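Local coordinates for protein staphylococcal superantigen-like 1 (PDB 4O1N) that probably acts as a secreted virulence protease of Staphylococcus aureus that cleaves host collagens and cytokines, built on the two-domain fold of the staphylococcal superantigen-like toxins, at residues A[52-57]-A[81-86]; A[85-90]-A[96-101]; A[146-151]-A[169-174]. All coordinates share one frame; numbering follows the deposited sequence.

Interaction 1 (A[52-57]-A[81-86])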
loop_
_atom_site.group_PDB
_atom_site.type_symbol
_atom_site.label_atom_id
_atom_site.label_comp_id
_atom_site.label_asym_id
_atom_site.label_seq_id
_atom_site.Cartn_x
_atom_site.Cartn_y
_atom_site.Cartn_z
ATOM N N HIS A 52 -11.879 -14.465 -5.740
ATOM C CA HIS A 52 -12.208 -13.977 -4.428
ATOM C C HIS A 52 -12.225 -12.471 -4.359
ATOM O O HIS A 52 -11.281 -11.816 -4.784
ATOM C CB HIS A 52 -11.186 -14.499 -3.466
ATOM C CG HIS A 52 -11.232 -15.972 -3.341
ATOM N ND1 HIS A 52 -10.542 -16.804 -4.192
ATOM C CD2 HIS A 52 -11.939 -16.769 -2.508
ATOM C CE1 HIS A 52 -10.804 -18.060 -3.871
ATOM N NE2 HIS A 52 -11.653 -18.066 -2.855
ATOM N N TYR A 53 -13.296 -11.938 -3.771
ATOM C CA TYR A 53 -13.578 -10.521 -3.773
ATOM C C TYR A 53 -14.062 -10.035 -2.405
ATOM O O TYR A 53 -14.685 -10.775 -1.634
ATOM C CB TYR A 53 -14.666 -10.245 -4.815
ATOM C CG TYR A 53 -14.283 -10.583 -6.242
ATOM C CD1 TYR A 53 -13.284 -9.857 -6.898
ATOM C CD2 TYR A 53 -14.923 -11.618 -6.941
ATOM C CE1 TYR A 53 -12.936 -10.133 -8.207
ATOM C CE2 TYR A 53 -14.579 -11.907 -8.256
ATOM C CZ TYR A 53 -13.592 -11.168 -8.877
ATOM O OH TYR A 53 -13.262 -11.464 -10.155
ATOM N N LEU A 54 -13.797 -8.769 -2.137
ATOM C CA LEU A 54 -14.391 -8.067 -1.017
ATOM C C LEU A 54 -15.111 -6.840 -1.521
ATOM O O LEU A 54 -14.496 -5.988 -2.147
ATOM C CB LEU A 54 -13.317 -7.619 -0.036
ATOM C CG LEU A 54 -13.943 -6.856 1.112
ATOM C CD1 LEU A 54 -14.152 -7.776 2.286
ATOM C CD2 LEU A 54 -13.052 -5.716 1.523
ATOM N N GLU A 55 -16.407 -6.753 -1.237
ATOM C CA GLU A 55 -17.213 -5.582 -1.584
ATOM C C GLU A 55 -17.313 -4.634 -0.397
ATOM O O GLU A 55 -17.526 -5.076 0.719
ATOM C CB GLU A 55 -18.624 -5.986 -2.054
ATOM C CG GLU A 55 -19.433 -4.793 -2.518
ATOM C CD GLU A 55 -20.702 -5.118 -3.289
ATOM O OE1 GLU A 55 -21.593 -4.238 -3.312
ATOM O OE2 GLU A 55 -20.831 -6.196 -3.878
ATOM N N VAL A 56 -17.177 -3.338 -0.653
ATOM C CA VAL A 56 -17.137 -2.341 0.394
ATOM C C VAL A 56 -17.747 -1.062 -0.075
ATOM O O VAL A 56 -17.366 -0.570 -1.130
ATOM C CB VAL A 56 -15.701 -1.921 0.739
ATOM C CG1 VAL A 56 -15.707 -0.657 1.580
ATOM C CG2 VAL A 56 -14.984 -2.992 1.512
ATOM N N THR A 57 -18.558 -0.458 0.794
ATOM C CA THR A 57 -19.215 0.783 0.525
ATOM C C THR A 57 -18.972 1.752 1.652
ATOM O O THR A 57 -19.199 1.462 2.831
ATOM C CB THR A 57 -20.716 0.551 0.320
ATOM O OG1 THR A 57 -20.895 -0.210 -0.880
ATOM C CG2 THR A 57 -21.478 1.882 0.188
ATOM N N SER A 81 -16.028 -7.155 9.680
ATOM C CA SER A 81 -15.926 -5.857 10.315
ATOM C C SER A 81 -14.513 -5.659 10.848
ATOM O O SER A 81 -13.680 -6.561 10.790
ATOM C CB SER A 81 -17.032 -5.662 11.359
ATOM O OG SER A 81 -16.811 -6.471 12.473
ATOM N N ASN A 82 -14.231 -4.452 11.301
ATOM C CA ASN A 82 -12.892 -4.064 11.803
ATOM C C ASN A 82 -11.785 -4.299 10.815
ATOM O O ASN A 82 -10.762 -4.904 11.139
ATOM C CB ASN A 82 -12.541 -4.772 13.125
ATOM C CG ASN A 82 -13.521 -4.466 14.256
ATOM O OD1 ASN A 82 -13.688 -5.284 15.123
ATOM N ND2 ASN A 82 -14.138 -3.296 14.264
ATOM N N ILE A 83 -12.018 -3.820 9.602
ATOM C CA ILE A 83 -11.024 -3.849 8.529
ATOM C C ILE A 83 -10.771 -2.399 8.073
ATOM O O ILE A 83 -11.620 -1.542 8.226
ATOM C CB ILE A 83 -11.484 -4.749 7.348
ATOM C CG1 ILE A 83 -12.835 -4.296 6.790
ATOM C CG2 ILE A 83 -11.623 -6.196 7.813
ATOM C CD1 ILE A 83 -13.095 -4.770 5.377
ATOM N N ASP A 84 -9.574 -2.135 7.589
ATOM C CA ASP A 84 -9.219 -0.852 6.994
ATOM C C ASP A 84 -8.947 -1.161 5.543
ATOM O O ASP A 84 -8.509 -2.248 5.180
ATOM C CB ASP A 84 -7.926 -0.269 7.592
ATOM C CG ASP A 84 -8.014 0.002 9.101
ATOM O OD1 ASP A 84 -9.108 -0.118 9.716
ATOM O OD2 ASP A 84 -6.959 0.351 9.690
ATOM N N VAL A 85 -9.091 -0.161 4.730
ATOM C CA VAL A 85 -9.128 -0.349 3.320
ATOM C C VAL A 85 -8.266 0.748 2.634
ATOM O O VAL A 85 -8.283 1.930 3.033
ATOM C CB VAL A 85 -10.623 -0.339 2.963
ATOM C CG1 VAL A 85 -10.952 0.649 1.872
ATOM C CG2 VAL A 85 -11.086 -1.729 2.614
ATOM N N PHE A 86 -7.481 0.350 1.645
ATOM C CA PHE A 86 -6.649 1.263 0.854
ATOM C C PHE A 86 -6.867 0.916 -0.622
ATOM O O PHE A 86 -6.396 -0.110 -1.119
ATOM C CB PHE A 86 -5.183 1.096 1.244
ATOM C CG PHE A 86 -4.263 2.159 0.695
ATOM C CD1 PHE A 86 -3.886 3.248 1.495
ATOM C CD2 PHE A 86 -3.752 2.062 -0.586
ATOM C CE1 PHE A 86 -3.051 4.224 1.014
ATOM C CE2 PHE A 86 -2.907 3.028 -1.076
ATOM C CZ PHE A 86 -2.557 4.105 -0.281
#
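Leu54 and Ile83 meet end to end across the interior of the OB domain, CD2 of Leu54 lying 4.0 Å from CD1 of Ile83. This is one of two apolar contacts between 52-57 and 81-86. Leu54 swings CG opposite its own backbone N (chi1 179°), while Ile83 holds CG1 between its N and its carbonyl carbon (chi1 57°), a crowded position from which the extended chi2 carries CD1 on toward the leucine. Two residues further along each strand, Val56 CG2 and Val85 CG2 form the second pair at 4.2 Å, a methyl-to-methyl touch with the CB atoms of both valines directed at the opposite strand.

Polar chemistry is kept off this interface. No hydrogen bond joins the two segments, and the nearest CA atoms, of Val56 and Val85, are 8.8 Å apart, too wide for sheet pairing. Asp84, between the two inward residues of its strand, sends its carboxylate elsewhere, to a salt bridge with Lys139 and hydrogen bonds with Ser107 and the backbone N of Asn40. Around the apolar pairs, Phe75 and Val41 touch Ile83, and Ile65 touches Val85.

Strands 51-58 and 83-87 thus face each other across the core of a curved OB barrel. With dispersion and the burial of methyl groups as its chemistry, the contact carries little directional preference of its own.

Interaction 2 (A[85-90]-A[96-101])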
loop_
_atom_site.group_PDB
_atom_site.type_symbol
_atom_site.label_atom_id
_atom_site.label_comp_id
_atom_site.label_asym_id
_atom_site.label_seq_id
_atom_site.Cartn_x
_atom_site.Cartn_y
_atom_site.Cartn_z
ATOM N N VAL A 85 -9.091 -0.161 4.730
ATOM C CA VAL A 85 -9.128 -0.349 3.320
ATOM C C VAL A 85 -8.266 0.748 2.634
ATOM O O VAL A 85 -8.283 1.930 3.033
ATOM C CB VAL A 85 -10.623 -0.339 2.963
ATOM C CG1 VAL A 85 -10.952 0.649 1.872
ATOM C CG2 VAL A 85 -11.086 -1.729 2.614
ATOM N N PHE A 86 -7.481 0.350 1.645
ATOM C CA PHE A 86 -6.649 1.263 0.854
ATOM C C PHE A 86 -6.867 0.916 -0.622
ATOM O O PHE A 86 -6.396 -0.110 -1.119
ATOM C CB PHE A 86 -5.183 1.096 1.244
ATOM C CG PHE A 86 -4.263 2.159 0.695
ATOM C CD1 PHE A 86 -3.886 3.248 1.495
ATOM C CD2 PHE A 86 -3.752 2.062 -0.586
ATOM C CE1 PHE A 86 -3.051 4.224 1.014
ATOM C CE2 PHE A 86 -2.907 3.028 -1.076
ATOM C CZ PHE A 86 -2.557 4.105 -0.281
ATOM N N ILE A 87 -7.611 1.781 -1.298
ATOM C CA ILE A 87 -8.260 1.458 -2.562
ATOM C C ILE A 87 -7.741 2.349 -3.678
ATOM O O ILE A 87 -7.713 3.568 -3.556
ATOM C CB ILE A 87 -9.788 1.680 -2.451
ATOM C CG1 ILE A 87 -10.442 0.543 -1.676
ATOM C CG2 ILE A 87 -10.465 1.728 -3.819
ATOM C CD1 ILE A 87 -11.836 0.883 -1.195
ATOM N N LEU A 88 -7.357 1.722 -4.769
ATOM C CA LEU A 88 -6.809 2.417 -5.907
ATOM C C LEU A 88 -7.444 1.792 -7.137
ATOM O O LEU A 88 -7.535 0.566 -7.219
ATOM C CB LEU A 88 -5.283 2.273 -5.885
ATOM C CG LEU A 88 -4.552 2.755 -7.135
ATOM C CD1 LEU A 88 -3.108 3.121 -6.792
ATOM C CD2 LEU A 88 -4.561 1.735 -8.255
ATOM N N ARG A 89 -7.907 2.601 -8.080
ATOM C CA ARG A 89 -8.655 2.060 -9.222
ATOM C C ARG A 89 -7.699 1.594 -10.323
ATOM O O ARG A 89 -6.992 2.402 -10.966
ATOM C CB ARG A 89 -9.580 3.087 -9.857
ATOM C CG ARG A 89 -10.310 4.088 -8.971
ATOM C CD ARG A 89 -10.897 5.154 -9.860
ATOM N NE ARG A 89 -12.312 5.035 -9.814
ATOM C CZ ARG A 89 -13.165 4.783 -10.803
ATOM N NH1 ARG A 89 -12.859 4.707 -12.085
ATOM N NH2 ARG A 89 -14.419 4.677 -10.440
ATOM N N GLU A 90 -7.688 0.304 -10.588
ATOM C CA GLU A 90 -6.685 -0.218 -11.533
ATOM C C GLU A 90 -6.669 0.430 -12.923
ATOM O O GLU A 90 -5.589 0.820 -13.412
ATOM C CB GLU A 90 -6.778 -1.733 -11.664
ATOM C CG GLU A 90 -6.106 -2.454 -10.503
ATOM C CD GLU A 90 -4.621 -2.135 -10.367
ATOM O OE1 GLU A 90 -3.880 -2.258 -11.347
ATOM O OE2 GLU A 90 -4.169 -1.771 -9.273
ATOM N N ALA A 96 -18.304 4.357 -12.035
ATOM C CA ALA A 96 -18.369 4.882 -10.692
ATOM C C ALA A 96 -17.867 3.900 -9.651
ATOM O O ALA A 96 -17.308 4.293 -8.672
ATOM C CB ALA A 96 -19.799 5.323 -10.380
ATOM N N THR A 97 -18.083 2.625 -9.855
ATOM C CA THR A 97 -17.566 1.647 -8.941
ATOM C C THR A 97 -16.020 1.468 -9.039
ATOM O O THR A 97 -15.460 1.369 -10.136
ATOM C CB THR A 97 -18.308 0.298 -9.166
ATOM O OG1 THR A 97 -19.679 0.412 -8.736
ATOM C CG2 THR A 97 -17.643 -0.855 -8.400
ATOM N N ASN A 98 -15.346 1.398 -7.892
ATOM C CA ASN A 98 -13.874 1.236 -7.845
ATOM C C ASN A 98 -13.470 -0.265 -7.890
ATOM O O ASN A 98 -13.963 -1.093 -7.103
ATOM C CB ASN A 98 -13.237 1.875 -6.581
ATOM C CG ASN A 98 -13.654 3.336 -6.343
ATOM O OD1 ASN A 98 -14.061 3.716 -5.228
ATOM N ND2 ASN A 98 -13.569 4.143 -7.371
ATOM N N TYR A 99 -12.570 -0.609 -8.797
ATOM C CA TYR A 99 -12.048 -1.959 -8.863
ATOM C C TYR A 99 -10.562 -1.901 -8.521
ATOM O O TYR A 99 -9.752 -1.398 -9.329
ATOM C CB TYR A 99 -12.274 -2.578 -10.241
ATOM C CG TYR A 99 -13.730 -2.744 -10.564
ATOM C CD1 TYR A 99 -14.465 -3.820 -10.053
ATOM C CD2 TYR A 99 -14.400 -1.793 -11.301
ATOM C CE1 TYR A 99 -15.821 -3.965 -10.326
ATOM C CE2 TYR A 99 -15.757 -1.913 -11.555
ATOM C CZ TYR A 99 -16.462 -3.002 -11.077
ATOM O OH TYR A 99 -17.802 -3.109 -11.329
ATOM N N SER A 100 -10.237 -2.432 -7.333
ATOM C CA SER A 100 -8.913 -2.368 -6.767
ATOM C C SER A 100 -8.396 -3.746 -6.410
ATOM O O SER A 100 -9.113 -4.733 -6.462
ATOM C CB SER A 100 -8.928 -1.493 -5.513
ATOM O OG SER A 100 -7.617 -1.157 -5.091
ATOM N N ILE A 101 -7.131 -3.790 -6.034
ATOM C CA ILE A 101 -6.473 -5.031 -5.678
ATOM C C ILE A 101 -5.757 -4.924 -4.339
ATOM O O ILE A 101 -4.890 -4.076 -4.158
ATOM C CB ILE A 101 -5.427 -5.413 -6.711
ATOM C CG1 ILE A 101 -6.098 -5.737 -8.038
ATOM C CG2 ILE A 101 -4.628 -6.596 -6.193
ATOM C CD1 ILE A 101 -5.180 -5.577 -9.238
HETATM O O HOH W 1 -7.808 -2.156 -2.393
HETATM O O HOH W 2 -5.592 -1.502 -7.250
#
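Ser100 turns OG opposite its backbone N (chi1 -167°), which sets the hydroxyl against the backbone of Leu88. Glu90 folds back at chi2, and its CG comes within 3.5 Å of CD1 of Ile101, the two side chains crossing at about a right angle.

The serine donates to Leu88 O at 2.7 Å, approaching at a C=O...OG angle of 125° and tilted a little from the carbonyl plane. Two residues after Leu88, Glu90 N gives an almost straight bond to Tyr99 O at 3.0 Å. Two waters extend this grip. Water 1 donates to both Phe86 O and Ser100 OG; water 2 donates to Leu88 O and to Glu90 OE2, and accepts from Ile101 N at 3.0 Å. Leu88 O is therefore held by a hydroxyl and a water together, while Glu90 OE2 also bonds Tyr30 OH, which helps hold the bent side chain of Glu90 in place. On the apolar side, Ile87 CG2 rests 3.9 Å from Asn98 CB and 4.0 Å from Ser100 CB. The Arg89 guanidinium and the Asn98 amide stand nearly perpendicular, 86° apart, and NH2 of Arg89 bonds Gln95 O in the connecting loop.

The contact closes the loop end of the beta hairpin formed by strands 83-87 and 98-106, where the strands splay and a serine hydroxyl and two waters supplement the one direct backbone bond between the segments. Strand 36-38 pairs with 83-87 on its other edge, strand 61-66 flanks 98-106, and helix 144-159 reaches Leu88 through Tyr149 and Ser100 through Lys145.

Interaction 3 (A[146-151]-A[169-174])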
loop_
_atom_site.group_PDB
_atom_site.type_symbol
_atom_site.label_atom_id
_atom_site.label_comp_id
_atom_site.label_asym_id
_atom_site.label_seq_id
_atom_site.Cartn_x
_atom_site.Cartn_y
_atom_site.Cartn_z
ATOM N N GLU A 146 -0.000 -0.087 0.471
ATOM C CA GLU A 146 -0.017 1.275 1.050
ATOM C C GLU A 146 1.391 1.847 1.163
ATOM O O GLU A 146 1.630 3.031 0.848
ATOM C CB GLU A 146 -0.670 1.284 2.456
ATOM C CG GLU A 146 -0.434 2.588 3.211
ATOM C CD GLU A 146 -1.323 2.784 4.436
ATOM O OE1 GLU A 146 -2.253 1.954 4.713
ATOM O OE2 GLU A 146 -1.056 3.810 5.117
ATOM N N LEU A 147 2.322 1.024 1.657
ATOM C CA LEU A 147 3.700 1.480 1.822
ATOM C C LEU A 147 4.310 1.771 0.483
ATOM O O LEU A 147 4.938 2.807 0.302
ATOM C CB LEU A 147 4.538 0.433 2.540
ATOM C CG LEU A 147 4.288 0.361 4.041
ATOM C CD1 LEU A 147 4.927 -0.878 4.637
ATOM C CD2 LEU A 147 4.857 1.587 4.702
ATOM N N ASP A 148 4.109 0.864 -0.465
ATOM C CA ASP A 148 4.596 1.081 -1.828
ATOM C C ASP A 148 4.087 2.394 -2.426
ATOM O O ASP A 148 4.880 3.248 -2.871
ATOM C CB ASP A 148 4.190 -0.071 -2.733
ATOM C CG ASP A 148 4.572 0.166 -4.164
ATOM O OD1 ASP A 148 5.775 0.454 -4.380
ATOM O OD2 ASP A 148 3.676 0.094 -5.048
ATOM N N TYR A 149 2.769 2.574 -2.400
ATOM C CA TYR A 149 2.183 3.766 -2.969
ATOM C C TYR A 149 2.752 4.989 -2.287
ATOM O O TYR A 149 3.253 5.850 -2.963
ATOM C CB TYR A 149 0.643 3.775 -2.902
ATOM C CG TYR A 149 0.012 4.994 -3.587
ATOM C CD1 TYR A 149 -0.389 4.960 -4.922
ATOM C CD2 TYR A 149 -0.138 6.195 -2.892
ATOM C CE1 TYR A 149 -0.917 6.073 -5.535
ATOM C CE2 TYR A 149 -0.660 7.326 -3.493
ATOM C CZ TYR A 149 -1.054 7.258 -4.805
ATOM O OH TYR A 149 -1.593 8.387 -5.371
ATOM N N ARG A 150 2.709 5.047 -0.962
ATOM C CA ARG A 150 3.030 6.299 -0.248
ATOM C C ARG A 150 4.495 6.672 -0.355
ATOM O O ARG A 150 4.816 7.864 -0.393
ATOM C CB ARG A 150 2.616 6.227 1.206
ATOM C CG ARG A 150 1.112 6.001 1.386
ATOM C CD ARG A 150 0.347 7.232 1.867
ATOM N NE ARG A 150 -0.323 7.958 0.813
ATOM C CZ ARG A 150 -1.640 8.141 0.685
ATOM N NH1 ARG A 150 -2.520 7.629 1.521
ATOM N NH2 ARG A 150 -2.087 8.862 -0.312
ATOM N N LEU A 151 5.383 5.672 -0.425
ATOM C CA LEU A 151 6.807 5.970 -0.549
ATOM C C LEU A 151 7.042 6.490 -1.949
ATOM O O LEU A 151 7.783 7.454 -2.126
ATOM C CB LEU A 151 7.649 4.744 -0.270
ATOM C CG LEU A 151 7.544 4.306 1.188
ATOM C CD1 LEU A 151 7.989 2.857 1.411
ATOM C CD2 LEU A 151 8.381 5.224 2.052
ATOM N N GLY A 169 15.859 1.716 -8.745
ATOM C CA GLY A 169 14.951 0.684 -8.237
ATOM C C GLY A 169 15.099 0.678 -6.723
ATOM O O GLY A 169 15.711 1.560 -6.173
ATOM N N GLN A 170 14.559 -0.326 -6.047
ATOM C CA GLN A 170 14.788 -0.588 -4.595
ATOM C C GLN A 170 14.158 0.380 -3.578
ATOM O O GLN A 170 14.713 1.456 -3.275
ATOM C CB GLN A 170 16.285 -0.733 -4.253
ATOM C CG GLN A 170 17.006 -1.946 -4.841
ATOM C CD GLN A 170 16.474 -3.265 -4.303
ATOM O OE1 GLN A 170 16.957 -3.789 -3.294
ATOM N NE2 GLN A 170 15.458 -3.800 -4.974
ATOM N N ILE A 171 13.014 -0.044 -3.035
ATOM C CA ILE A 171 12.649 0.245 -1.656
ATOM C C ILE A 171 13.034 -0.953 -0.784
ATOM O O ILE A 171 12.898 -2.087 -1.210
ATOM C CB ILE A 171 11.146 0.461 -1.523
ATOM C CG1 ILE A 171 10.751 1.753 -2.258
ATOM C CG2 ILE A 171 10.738 0.533 -0.060
ATOM C CD1 ILE A 171 9.299 1.809 -2.611
ATOM N N THR A 172 13.530 -0.698 0.421
ATOM C CA THR A 172 13.843 -1.762 1.370
ATOM C C THR A 172 13.282 -1.431 2.736
ATOM O O THR A 172 13.644 -0.455 3.329
ATOM C CB THR A 172 15.347 -1.969 1.473
ATOM O OG1 THR A 172 15.850 -2.191 0.155
ATOM C CG2 THR A 172 15.667 -3.162 2.363
ATOM N N ILE A 173 12.352 -2.236 3.209
ATOM C CA ILE A 173 11.776 -2.029 4.526
ATOM C C ILE A 173 12.427 -3.050 5.393
ATOM O O ILE A 173 12.327 -4.227 5.098
ATOM C CB ILE A 173 10.235 -2.235 4.532
ATOM C CG1 ILE A 173 9.544 -1.121 3.752
ATOM C CG2 ILE A 173 9.681 -2.217 5.949
ATOM C CD1 ILE A 173 8.488 -1.601 2.775
ATOM N N THR A 174 13.092 -2.597 6.450
ATOM C CA THR A 174 13.757 -3.476 7.429
ATOM C C THR A 174 12.975 -3.554 8.748
ATOM O O THR A 174 12.671 -2.518 9.369
ATOM C CB THR A 174 15.204 -2.990 7.691
ATOM O OG1 THR A 174 15.820 -2.635 6.440
ATOM C CG2 THR A 174 16.035 -4.070 8.363
#
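Leu151 and Ile171 make the closest touch between helix and strand, CD1 of the leucine against CG2 of the isoleucine at 3.9 Å. Ile171 also puts CD1 4.1 Å from Leu151 CB, so both of its branches lie on that leucine, the two side chains running obliquely to one another. One turn earlier in the helix, Leu147 CD1 meets Ile173 CD1 at 4.1 Å in a single methyl contact. Asp148 adds its OD1, 4.2 Å from Ile171 CD1 and crossing that side chain at about a right angle; this is van der Waals contact alone.

The next shell sets these groups in place. Leu147 and Leu151 stand one turn apart on the same helix face, joined by the bond from Leu151 N to Leu147 O at 3.0 Å. Asp148 carries CG opposite its backbone N (chi1 175°), and its carboxylate is held by partners outside the two segments, OD2 by Tyr31 OH and OD1 by a salt bridge to Arg152. On the strand, Gln170 and Ile171 both face Ile183 as a G1 beta bulge, just where Ile171 turns its side chain to the helix.

Helix over sheet is the core of the beta-grasp domain, and here helix 144-159 packs across strand 171-175, with 10.6 Å between the axes of the short segments. Strands 180-183 and 203-210 flank 171-175 in the sheet; from 203-210, Val208 touches Ile171, Ile206 touches Leu151 and Ile203 touches Ile173. Ile198 of strand 197-199 touches both Leu147 and Ile173.

In the fold
Interactions 1 and 3 are buried hydrophobic contacts, one inside the OB domain and the other between helix and sheet of the beta-grasp domain, their centres about 23 Å apart on opposite sides of the chain's centre. Interaction 2 is only partly buried and differs in kind: hydrogen bonds and bridging waters prevail at the loop end of a hairpin. It shares strand 83-87 with interaction 1, which uses that strand's inward face. The domains meet where segment 85-90 passes helix 144-159: Phe86 packs on Glu146, Tyr149 and Arg150, and Leu88 CD1 lies 3.8 Å from Tyr149 CD1. The helix thus serves the beta-grasp core on one face and the OB domain on another.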